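Multicopper oxidase type 1 (Nitrosomonas europaea, PDB 3G5W) probably oxidises substrates as a two-domain, laccase-like multicopper oxidase, carrying a mononuclear copper and further copper-oxygen centres. Local coordinates at residues H37-D42 / K303-H308; G98-H103 / L121-K126. All coordinates share one frame; numbering follows the deposited sequence.

Overall arrangement
Both contacts belong to one five-stranded mixed sheet, and their centres lie 9 Å apart. Contact 2 pairs strand 98-103 with strand 118-124; contact 1 adds the short strand 306-308, from near the chain's end, to the outer side of strand 35-39. Strands 35-39 and 118-124 are parallel neighbours and stitch the two contacts together: Val-38 O lies 2.9 Å from Glu-124 N, and Glu-40 N lies 2.8 Å from Glu-124 O, both probable hydrogen bonds. His-103 of contact 2, on the second strand from the 59-61 margin, binds the Cu-O-Cu group, its NE2 2.0 Å from copper CU3. Contact 1, where 306-308 forms the other margin, takes no part in copper binding.

Contact 1 of 2, residues H37-D42 / K303-H308; sequences HVMEGD and KDLGMH
Leu-305 sets one methyl, CD2, squarely over the ring of His-37, 3.5 Å from the ring centroid and only 3° off its normal, a CH-pi contact. The ring is presented to it by a side chain whose CG stands opposite the backbone N (chi1 -171°). Beneath this, the backbones close on each other: His-37 N gives a hydrogen bond to Gly-306 O at 2.9 Å, and Gly-306 N returns one to His-37 O at 2.6 Å. This single antiparallel, hydrogen-bonded pair attaches strand 306-308 as an edge strand to the sheet of the first cupredoxin-like domain. His-37 ND1 is tied to Ile-122 O, which steadies the ring from the neighbouring strand. An alanine at His-37 is likely to leave the Leu-305 methyl without its aromatic floor and Ile-122 O without this partner. Farther along, the packing thins: Leu-305 CD1 reaches Met-39 CB at 4.0 Å, and both residues are partly exposed. Here Met-39 N donates to Asp-42 OD1 (2.9 Å) from above the carboxylate plane, holding the 39-42 type II turn, and Arg-3 salt-bridges that oxygen. On the exposed 303-304 side, His-308 NE2 bonds to Asp-304 O at 2.9 Å, the oxygen lying near the ring plane.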
ATOM      1  N   HIS A  37     -11.516  23.433 -13.779  1.00 19.72           N
ATOM      2  CA  HIS A  37     -10.555  24.258 -13.082  1.00 20.03           C
ATOM      3  C   HIS A  37     -11.254  25.524 -12.593  1.00 20.41           C
ATOM      4  O   HIS A  37     -11.604  26.412 -13.390  1.00 20.23           O
ATOM      5  CB  HIS A  37      -9.388  24.568 -14.018  1.00 20.02           C
ATOM      6  CG  HIS A  37      -8.227  25.240 -13.352  1.00 20.30           C
ATOM      7  ND1 HIS A  37      -7.992  25.157 -11.995  1.00 21.30           N
ATOM      8  CD2 HIS A  37      -7.217  25.979 -13.864  1.00 19.75           C
ATOM      9  CE1 HIS A  37      -6.893  25.828 -11.701  1.00 20.20           C
ATOM     10  NE2 HIS A  37      -6.405  26.339 -12.817  1.00 21.59           N
ATOM     11  N   VAL A  38     -11.472  25.573 -11.283  1.00 20.36           N
ATOM     12  CA  VAL A  38     -12.295  26.591 -10.641  1.00 20.94           C
ATOM     13  C   VAL A  38     -11.632  27.152  -9.383  1.00 21.38           C
ATOM     14  O   VAL A  38     -10.664  26.580  -8.870  1.00 21.41           O
ATOM     15  CB  VAL A  38     -13.727  26.046 -10.283  1.00 20.86           C
ATOM     16  CG1 VAL A  38     -14.495  25.649 -11.542  1.00 20.59           C
ATOM     17  CG2 VAL A  38     -13.658  24.872  -9.305  1.00 20.80           C
ATOM     18  N   MET A  39     -12.152  28.275  -8.895  1.00 21.86           N
ATOM     19  CA  MET A  39     -11.667  28.882  -7.663  1.00 22.96           C
ATOM     20  C   MET A  39     -12.439  28.341  -6.458  1.00 23.17           C
ATOM     21  O   MET A  39     -13.645  28.103  -6.544  1.00 23.28           O
ATOM     22  CB  MET A  39     -11.799  30.408  -7.735  1.00 23.39           C
ATOM     23  CG  MET A  39     -11.256  31.169  -6.522  1.00 25.34           C
ATOM     24  SD  MET A  39      -9.477  30.980  -6.269  1.00 30.38           S
ATOM     25  CE  MET A  39      -8.843  31.593  -7.829  1.00 29.34           C
ATOM     26  N   GLU A  40     -11.737  28.146  -5.345  1.00 23.26           N
ATOM     27  CA  GLU A  40     -12.355  27.838  -4.055  1.00 23.94           C
ATOM     28  C   GLU A  40     -13.513  28.803  -3.778  1.00 23.68           C
ATOM     29  O   GLU A  40     -13.358  30.028  -3.875  1.00 23.54           O
ATOM     30  CB  GLU A  40     -11.300  27.949  -2.952  1.00 23.83           C
ATOM     31  CG  GLU A  40     -11.727  27.473  -1.575  1.00 25.34           C
ATOM     32  CD  GLU A  40     -10.694  27.782  -0.489  1.00 25.99           C
ATOM     33  OE1 GLU A  40      -9.666  28.445  -0.778  1.00 28.77           O
ATOM     34  OE2 GLU A  40     -10.918  27.372   0.667  1.00 29.03           O
ATOM     35  N   GLY A  41     -14.671  28.244  -3.445  1.00 23.51           N
ATOM     36  CA  GLY A  41     -15.862  29.041  -3.167  1.00 23.45           C
ATOM     37  C   GLY A  41     -16.767  29.290  -4.364  1.00 23.50           C
ATOM     38  O   GLY A  41     -17.868  29.819  -4.198  1.00 23.65           O
ATOM     39  N   ASP A  42     -16.314  28.927  -5.567  1.00 23.46           N
ATOM     40  CA  ASP A  42     -17.153  29.067  -6.767  1.00 23.76           C
ATOM     41  C   ASP A  42     -18.379  28.183  -6.638  1.00 24.17           C
ATOM     42  O   ASP A  42     -18.306  27.094  -6.062  1.00 23.99           O
ATOM     43  CB  ASP A  42     -16.408  28.676  -8.046  1.00 23.59           C
ATOM     44  CG  ASP A  42     -15.463  29.752  -8.539  1.00 23.31           C
ATOM     45  OD1 ASP A  42     -14.756  29.489  -9.538  1.00 22.92           O
ATOM     46  OD2 ASP A  42     -15.415  30.844  -7.939  1.00 22.40           O
ATOM     47  N   LYS A 303      -4.783  28.537 -18.621  1.00 23.74           N
ATOM     48  CA  LYS A 303      -5.851  29.328 -19.227  1.00 24.28           C
ATOM     49  C   LYS A 303      -6.848  29.831 -18.180  1.00 24.63           C
ATOM     50  O   LYS A 303      -6.776  29.447 -17.006  1.00 24.39           O
ATOM     51  CB  LYS A 303      -6.568  28.508 -20.308  1.00 24.21           C
ATOM     52  CG  LYS A 303      -5.707  28.237 -21.538  1.00 24.39           C
ATOM     53  CD  LYS A 303      -6.477  27.485 -22.605  1.00 25.17           C
ATOM     54  CE  LYS A 303      -5.568  27.151 -23.771  1.00 26.39           C
ATOM     55  NZ  LYS A 303      -6.258  26.319 -24.802  1.00 26.89           N
ATOM     56  N   ASP A 304      -7.766  30.700 -18.608  1.00 25.01           N
ATOM     57  CA  ASP A 304      -8.844  31.188 -17.748  1.00 25.78           C
ATOM     58  C   ASP A 304      -9.601  30.026 -17.117  1.00 25.44           C
ATOM     59  O   ASP A 304      -9.802  28.991 -17.757  1.00 25.57           O
ATOM     60  CB  ASP A 304      -9.823  32.049 -18.546  1.00 26.56           C
ATOM     61  CG  ASP A 304      -9.303  33.454 -18.792  1.00 29.22           C
ATOM     62  OD1 ASP A 304      -8.431  33.914 -18.024  1.00 31.76           O
ATOM     63  OD2 ASP A 304      -9.778  34.103 -19.752  1.00 32.81           O
ATOM     64  N   LEU A 305     -10.007  30.206 -15.863  1.00 24.81           N
ATOM     65  CA  LEU A 305     -10.746  29.188 -15.122  1.00 24.31           C
ATOM     66  C   LEU A 305     -12.017  28.768 -15.858  1.00 24.10           C
ATOM     67  O   LEU A 305     -12.598  29.556 -16.614  1.00 23.82           O
ATOM     68  CB  LEU A 305     -11.088  29.688 -13.716  1.00 24.33           C
ATOM     69  CG  LEU A 305      -9.945  29.962 -12.733  1.00 24.39           C
ATOM     70  CD1 LEU A 305     -10.488  30.605 -11.459  1.00 23.63           C
ATOM     71  CD2 LEU A 305      -9.165  28.694 -12.396  1.00 24.67           C
ATOM     72  N   GLY A 306     -12.430  27.521 -15.643  1.00 23.33           N
ATOM     73  CA  GLY A 306     -13.610  26.967 -16.295  1.00 23.28           C
ATOM     74  C   GLY A 306     -13.390  25.508 -16.649  1.00 22.98           C
ATOM     75  O   GLY A 306     -12.559  24.842 -16.035  1.00 22.60           O
ATOM     76  N   MET A 307     -14.136  25.013 -17.633  1.00 23.11           N
ATOM     77  CA  MET A 307     -13.972  23.637 -18.098  1.00 23.40           C
ATOM     78  C   MET A 307     -13.186  23.602 -19.397  1.00 23.23           C
ATOM     79  O   MET A 307     -13.453  24.384 -20.312  1.00 23.47           O
ATOM     80  CB  MET A 307     -15.331  22.951 -18.288  1.00 23.18           C
ATOM     81  CG  MET A 307     -15.219  21.472 -18.676  1.00 23.86           C
ATOM     82  SD  MET A 307     -16.804  20.595 -18.782  1.00 25.63           S
ATOM     83  CE  MET A 307     -17.325  21.143 -20.393  1.00 25.85           C
ATOM     84  N   HIS A 308     -12.229  22.688 -19.487  1.00 22.88           N
ATOM     85  CA  HIS A 308     -11.395  22.584 -20.679  1.00 23.02           C
ATOM     86  C   HIS A 308     -11.478  21.199 -21.308  1.00 22.95           C
ATOM     87  O   HIS A 308     -11.019  20.212 -20.724  1.00 22.24           O
ATOM     88  CB  HIS A 308      -9.940  22.968 -20.362  1.00 23.34           C
ATOM     89  CG  HIS A 308      -9.797  24.362 -19.833  1.00 23.99           C
ATOM     90  ND1 HIS A 308      -9.773  25.467 -20.655  1.00 25.86           N
ATOM     91  CD2 HIS A 308      -9.717  24.832 -18.566  1.00 25.15           C
ATOM     92  CE1 HIS A 308      -9.664  26.558 -19.918  1.00 25.55           C
ATOM     93  NE2 HIS A 308      -9.630  26.200 -18.646  1.00 25.97           N
TER

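Contact 2 of 2, residues G98-H103 / L121-K126; sequences GTMWYH and LIVEPK. With C2O (Cu-O-Cu linkage), chain K.
Four backbone hydrogen bonds join Gly-98 and Met-100 to Val-123 and Leu-121, making two antiparallel hydrogen-bonded pairs with the non-hydrogen-bonded pair Thr-99/Ile-122 between them. The bond from Gly-98 N to Val-123 O is 2.8 Å, on a lone pair of the carbonyl, whereas Leu-121 N meets Met-100 O from well above the carbonyl plane.

Apolar contacts fill in around this ladder. On the face of Met-100, Leu-121 and Val-123, Met-100 CB comes to 4.2 Å from Leu-121 CB, and CG lies against Val-123 CG2. On the other face, the side chains of Thr-99 and Ile-122 lie alongside each other, CG2 of Thr-99 4.1 Å from CD1 of Ile-122, while Thr-99 OG1 turns to Asp-237 and Arg-191. Leu-121 CB also touches the edge of the Tyr-102 ring at CD1 (4.3 Å); the phenol's OH bonds to Pro-34 O.

Metal binding lies at the end of strand 98-103. His-103 NE2 coordinates copper CU3 of the Cu-O-Cu group at 2.0 Å, and the CD2 of His-103 stands 3.3 Å above the Trp-101 ring plane, offset toward the rim. The first torsions of Trp-101 (chi1 65°) and His-103 (chi1 58°) bring the two rings together beside the copper. His-61 of the same chain and His-253 of a second subunit also bind this copper, the intersubunit copper cluster characteristic of two-domain multicopper oxidases.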
ATOM      1  N   GLY A  98      -7.808  22.187  -3.692  1.00 19.63           N
ATOM      2  CA  GLY A  98      -6.838  21.118  -3.899  1.00 19.19           C
ATOM      3  C   GLY A  98      -7.063  20.276  -5.135  1.00 18.77           C
ATOM      4  O   GLY A  98      -7.923  20.588  -5.958  1.00 19.16           O
ATOM      5  N   THR A  99      -6.253  19.226  -5.266  1.00 18.31           N
ATOM      6  CA  THR A  99      -6.352  18.264  -6.352  1.00 17.95           C
ATOM      7  C   THR A  99      -7.480  17.301  -6.026  1.00 17.88           C
ATOM      8  O   THR A  99      -7.344  16.408  -5.170  1.00 17.76           O
ATOM      9  CB  THR A  99      -5.053  17.460  -6.531  1.00 17.58           C
ATOM     10  OG1 THR A  99      -3.962  18.357  -6.783  1.00 17.18           O
ATOM     11  CG2 THR A  99      -5.187  16.474  -7.696  1.00 17.14           C
ATOM     12  N   MET A 100      -8.603  17.503  -6.698  1.00 17.83           N
ATOM     13  CA  MET A 100      -9.741  16.608  -6.548  1.00 17.72           C
ATOM     14  C   MET A 100      -9.993  15.923  -7.892  1.00 17.02           C
ATOM     15  O   MET A 100      -9.278  16.163  -8.868  1.00 17.03           O
ATOM     16  CB  MET A 100     -10.975  17.371  -6.053  1.00 18.30           C
ATOM     17  CG  MET A 100     -10.706  18.382  -4.923  1.00 20.18           C
ATOM     18  SD  MET A 100      -9.894  17.695  -3.457  1.00 25.94           S
ATOM     19  CE  MET A 100     -10.021  19.082  -2.331  1.00 22.85           C
ATOM     20  N   TRP A 101     -10.999  15.061  -7.945  1.00 16.26           N
ATOM     21  CA  TRP A 101     -11.351  14.419  -9.199  1.00 15.82           C
ATOM     22  C   TRP A 101     -12.808  14.012  -9.212  1.00 15.77           C
ATOM     23  O   TRP A 101     -13.502  14.115  -8.194  1.00 15.86           O
ATOM     24  CB  TRP A 101     -10.408  13.243  -9.521  1.00 15.54           C
ATOM     25  CG  TRP A 101     -10.455  12.065  -8.580  1.00 16.01           C
ATOM     26  CD1 TRP A 101     -10.304  12.086  -7.226  1.00 16.56           C
ATOM     27  CD2 TRP A 101     -10.613  10.682  -8.942  1.00 15.90           C
ATOM     28  NE1 TRP A 101     -10.371  10.810  -6.721  1.00 15.67           N
ATOM     29  CE2 TRP A 101     -10.562   9.929  -7.749  1.00 16.07           C
ATOM     30  CE3 TRP A 101     -10.788  10.010 -10.158  1.00 15.34           C
ATOM     31  CZ2 TRP A 101     -10.693   8.533  -7.731  1.00 16.30           C
ATOM     32  CZ3 TRP A 101     -10.917   8.620 -10.145  1.00 15.84           C
ATOM     33  CH2 TRP A 101     -10.865   7.897  -8.934  1.00 16.11           C
ATOM     34  N   TYR A 102     -13.279  13.594 -10.380  1.00 15.55           N
ATOM     35  CA  TYR A 102     -14.644  13.151 -10.512  1.00 15.31           C
ATOM     36  C   TYR A 102     -14.709  11.879 -11.317  1.00 14.87           C
ATOM     37  O   TYR A 102     -13.883  11.634 -12.194  1.00 14.34           O
ATOM     38  CB  TYR A 102     -15.550  14.242 -11.084  1.00 15.87           C
ATOM     39  CG  TYR A 102     -15.255  14.723 -12.491  1.00 16.34           C
ATOM     40  CD1 TYR A 102     -14.305  15.714 -12.726  1.00 15.70           C
ATOM     41  CD2 TYR A 102     -15.988  14.237 -13.581  1.00 17.48           C
ATOM     42  CE1 TYR A 102     -14.056  16.181 -14.011  1.00 16.49           C
ATOM     43  CE2 TYR A 102     -15.747  14.694 -14.874  1.00 18.13           C
ATOM     44  CZ  TYR A 102     -14.781  15.672 -15.081  1.00 17.92           C
ATOM     45  OH  TYR A 102     -14.556  16.148 -16.359  1.00 16.97           O
ATOM     46  N   HIS A 103     -15.684  11.054 -10.978  1.00 15.11           N
ATOM     47  CA  HIS A 103     -15.845   9.768 -11.623  1.00 15.67           C
ATOM     48  C   HIS A 103     -17.260   9.255 -11.443  1.00 15.59           C
ATOM     49  O   HIS A 103     -18.003   9.717 -10.569  1.00 15.59           O
ATOM     50  CB  HIS A 103     -14.816   8.746 -11.094  1.00 15.18           C
ATOM     51  CG  HIS A 103     -14.868   8.516  -9.612  1.00 16.47           C
ATOM     52  ND1 HIS A 103     -15.758   7.643  -9.022  1.00 16.98           N
ATOM     53  CD2 HIS A 103     -14.098   8.998  -8.606  1.00 16.45           C
ATOM     54  CE1 HIS A 103     -15.552   7.617  -7.717  1.00 16.32           C
ATOM     55  NE2 HIS A 103     -14.553   8.432  -7.439  1.00 16.55           N
ATOM     56  N   LEU A 121     -10.528  17.519 -11.108  1.00 16.80           N
ATOM     57  CA  LEU A 121     -11.222  18.703 -10.636  1.00 16.83           C
ATOM     58  C   LEU A 121     -10.226  19.498  -9.805  1.00 17.33           C
ATOM     59  O   LEU A 121      -9.917  19.128  -8.664  1.00 17.21           O
ATOM     60  CB  LEU A 121     -12.455  18.305  -9.820  1.00 17.01           C
ATOM     61  CG  LEU A 121     -13.220  19.322  -8.966  1.00 16.39           C
ATOM     62  CD1 LEU A 121     -13.721  20.483  -9.807  1.00 16.25           C
ATOM     63  CD2 LEU A 121     -14.377  18.627  -8.253  1.00 16.66           C
ATOM     64  N   ILE A 122      -9.685  20.558 -10.397  1.00 17.38           N
ATOM     65  CA  ILE A 122      -8.658  21.348  -9.712  1.00 17.89           C
ATOM     66  C   ILE A 122      -9.273  22.605  -9.114  1.00 18.38           C
ATOM     67  O   ILE A 122      -9.757  23.481  -9.835  1.00 18.55           O
ATOM     68  CB  ILE A 122      -7.455  21.705 -10.626  1.00 17.76           C
ATOM     69  CG1 ILE A 122      -6.849  20.451 -11.278  1.00 17.54           C
ATOM     70  CG2 ILE A 122      -6.398  22.504  -9.845  1.00 17.73           C
ATOM     71  CD1 ILE A 122      -6.471  19.326 -10.315  1.00 17.66           C
ATOM     72  N   VAL A 123      -9.271  22.670  -7.789  1.00 18.84           N
ATOM     73  CA  VAL A 123      -9.835  23.802  -7.076  1.00 19.92           C
ATOM     74  C   VAL A 123      -8.688  24.650  -6.533  1.00 20.75           C
ATOM     75  O   VAL A 123      -7.953  24.220  -5.636  1.00 20.55           O
ATOM     76  CB  VAL A 123     -10.768  23.351  -5.920  1.00 19.32           C
ATOM     77  CG1 VAL A 123     -11.435  24.549  -5.266  1.00 19.66           C
ATOM     78  CG2 VAL A 123     -11.820  22.371  -6.427  1.00 19.86           C
ATOM     79  N   GLU A 124      -8.541  25.847  -7.094  1.00 21.78           N
ATOM     80  CA  GLU A 124      -7.489  26.778  -6.696  1.00 23.66           C
ATOM     81  C   GLU A 124      -7.834  27.395  -5.352  1.00 24.20           C
ATOM     82  O   GLU A 124      -8.969  27.816  -5.152  1.00 24.28           O
ATOM     83  CB  GLU A 124      -7.348  27.894  -7.736  1.00 23.78           C
ATOM     84  CG  GLU A 124      -6.775  27.456  -9.068  1.00 26.86           C
ATOM     85  CD  GLU A 124      -5.289  27.127  -9.002  1.00 29.85           C
ATOM     86  OE1 GLU A 124      -4.561  27.785  -8.223  1.00 33.16           O
ATOM     87  OE2 GLU A 124      -4.842  26.213  -9.729  1.00 29.62           O
ATOM     88  N   PRO A 125      -6.865  27.443  -4.419  1.00 25.25           N
ATOM     89  CA  PRO A 125      -7.130  28.120  -3.148  1.00 26.04           C
ATOM     90  C   PRO A 125      -7.160  29.640  -3.334  1.00 27.09           C
ATOM     91  O   PRO A 125      -6.446  30.170  -4.191  1.00 26.84           O
ATOM     92  CB  PRO A 125      -5.950  27.696  -2.268  1.00 26.17           C
ATOM     93  CG  PRO A 125      -4.845  27.403  -3.235  1.00 25.70           C
ATOM     94  CD  PRO A 125      -5.499  26.879  -4.480  1.00 25.24           C
ATOM     95  N   LYS A 126      -7.993  30.330  -2.558  1.00 28.51           N
ATOM     96  CA  LYS A 126      -8.042  31.795  -2.630  1.00 29.87           C
ATOM     97  C   LYS A 126      -6.732  32.417  -2.148  1.00 30.41           C
ATOM     98  O   LYS A 126      -6.280  33.434  -2.689  1.00 30.74           O
ATOM     99  CB  LYS A 126      -9.229  32.354  -1.850  1.00 30.34           C
ATOM    100  CG  LYS A 126     -10.561  32.202  -2.569  1.00 31.69           C
ATOM    101  CD  LYS A 126     -11.495  33.372  -2.256  1.00 33.74           C
ATOM    102  CE  LYS A 126     -12.943  32.924  -2.188  1.00 34.85           C
ATOM    103  NZ  LYS A 126     -13.218  32.065  -0.989  1.00 35.73           N
TER
HETATM  104 CU2  C2O K   3     -17.515   6.732  -3.002  1.00 21.92          CU
HETATM  105 CU3  C2O K   3     -13.595   8.486  -5.622  1.00 20.54          CU
HETATM  106  O1  C2O K   3     -16.010   7.234  -4.183  1.00 41.71           O